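Local coordinates for protein glutamine synthetase (Helicobacter pylori, PDB 5ZLI) that is a type I-beta glutamine synthetase, built as a twelve-subunit assembly whose chains each combine a beta-grasp domain with a larger catalytic domain, at residues Lys249-Val252 with Lys253-His257. Sequence-based numbering, arbitrary orientation.
Sequences KYVV and KMVAH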
# COMPACT_ATOMS: atom_id res chain seq x y z
N LYS B 249 -20.63 -19.88 -34.52
CA LYS B 249 -19.82 -19.99 -33.29
C LYS B 249 -18.58 -19.09 -33.37
O LYS B 249 -18.30 -18.31 -32.45
CB LYS B 249 -19.42 -21.45 -33.03
CG LYS B 249 -20.55 -22.37 -32.45
CD LYS B 249 -20.05 -23.81 -32.29
CE LYS B 249 -21.18 -24.79 -31.90
NZ LYS B 249 -20.79 -26.27 -31.90
N TYR B 250 -17.87 -19.15 -34.48
CA TYR B 250 -16.72 -18.29 -34.71
C TYR B 250 -17.09 -16.81 -34.64
O TYR B 250 -16.34 -16.00 -34.10
CB TYR B 250 -16.15 -18.64 -36.08
CG TYR B 250 -15.04 -17.78 -36.61
CD1 TYR B 250 -13.85 -17.64 -35.92
CD2 TYR B 250 -15.19 -17.11 -37.83
CE1 TYR B 250 -12.81 -16.85 -36.43
CE2 TYR B 250 -14.15 -16.31 -38.35
CZ TYR B 250 -12.97 -16.19 -37.64
OH TYR B 250 -11.96 -15.41 -38.13
N VAL B 251 -18.26 -16.43 -35.18
CA VAL B 251 -18.58 -15.02 -35.32
C VAL B 251 -18.89 -14.39 -33.98
O VAL B 251 -18.57 -13.23 -33.74
CB VAL B 251 -19.72 -14.81 -36.33
CG1 VAL B 251 -20.17 -13.38 -36.32
CG2 VAL B 251 -19.25 -15.16 -37.73
N VAL B 252 -19.66 -15.08 -33.16
CA VAL B 252 -19.93 -14.53 -31.85
C VAL B 252 -18.67 -14.57 -30.98
O VAL B 252 -18.36 -13.60 -30.29
CB VAL B 252 -21.16 -15.20 -31.22
CG1 VAL B 252 -22.16 -15.59 -32.29
CG2 VAL B 252 -20.76 -16.38 -30.47
N LYS B 253 -17.89 -15.65 -31.05
CA LYS B 253 -16.69 -15.74 -30.21
C LYS B 253 -15.74 -14.59 -30.50
O LYS B 253 -15.15 -13.99 -29.58
CB LYS B 253 -15.96 -17.06 -30.41
CG LYS B 253 -16.22 -18.09 -29.28
CD LYS B 253 -15.63 -19.46 -29.62
CE LYS B 253 -16.36 -20.14 -30.72
NZ LYS B 253 -16.00 -21.57 -30.73
N MET B 254 -15.63 -14.25 -31.76
CA MET B 254 -14.69 -13.25 -32.20
C MET B 254 -15.23 -11.85 -32.00
O MET B 254 -14.45 -10.89 -32.00
CB MET B 254 -14.36 -13.53 -33.63
CG MET B 254 -13.37 -14.63 -33.77
SD MET B 254 -11.81 -14.06 -33.16
CE MET B 254 -11.28 -13.11 -34.58
N VAL B 255 -16.55 -11.70 -31.99
CA VAL B 255 -17.17 -10.40 -31.76
C VAL B 255 -17.24 -10.09 -30.29
O VAL B 255 -16.91 -8.98 -29.87
CB VAL B 255 -18.54 -10.31 -32.43
CG1 VAL B 255 -19.36 -9.16 -31.86
CG2 VAL B 255 -18.34 -10.13 -33.92
N ALA B 256 -17.65 -11.07 -29.48
CA ALA B 256 -17.39 -10.98 -28.05
C ALA B 256 -15.95 -10.54 -27.80
O ALA B 256 -15.69 -9.72 -26.91
CB ALA B 256 -17.67 -12.32 -27.37
N HIS B 257 -14.99 -11.09 -28.57
CA HIS B 257 -13.58 -10.80 -28.38
C HIS B 257 -13.16 -9.38 -28.77
O HIS B 257 -12.33 -8.77 -28.08
CB HIS B 257 -12.73 -11.81 -29.13
CG HIS B 257 -11.27 -11.51 -29.05
ND1 HIS B 257 -10.51 -11.86 -27.95
CD2 HIS B 257 -10.45 -10.85 -29.89
CE1 HIS B 257 -9.28 -11.43 -28.14
NE2 HIS B 257 -9.22 -10.81 -29.30
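Tyr250 and Met254 meet one turn apart on helix 238-258. Ring atom CE1 of Tyr250 lies 3.5 Å from CG of Met254, and the methionine chain runs slantwise to the ring. Met254 SD sits 5.4 Å from the centroid of the Tyr250 ring, an oblique Met-aromatic contact. CG of Tyr250 is anti to its backbone N (chi1 173°), and this torsion lays the ring alongside Met254.

On another side of the helix, Lys253 folds back beside Lys249. A bend at chi3 (-70°) brings Lys253 CE to 4.1 Å from CB of Lys249, while the Lys249 chain runs out extended. The two ammonium groups part, with Lys249 NZ and Lys253 NZ 6.8 Å from each other. Lys249 NZ is bonded to the carbonyl of Ser373, and Lys253 NZ to the carbonyl of Cys481 of a third subunit. Val251 and Val255 make a looser apolar pair, CG1 of Val251 to CG2 of Val255 at 4.4 Å.

Backbone i to i+4 bonds of this alpha-helix, part of the catalytic domain, set the spacing. Lys253 N donates to Lys249 O at 3.0 Å, and Met254 N to Tyr250 O at 3.0 Å. Val255 N bonds to Val251 O, and Ala256 N to Val252 O.

Further out, the hydroxyl of Tyr250 is bonded to Asp87. Its ring also has Arg30 as a cation-pi partner and Phe89 edge-to-face. Pro194 of a second subunit packs on both Tyr250 and Met254. The helix is thus built into a subunit interface as well as its own chain. Val251, Val252 and Val255 pack on helix 200-212, while Lys253 and Ala256 touch Ala263 of strand 262-264.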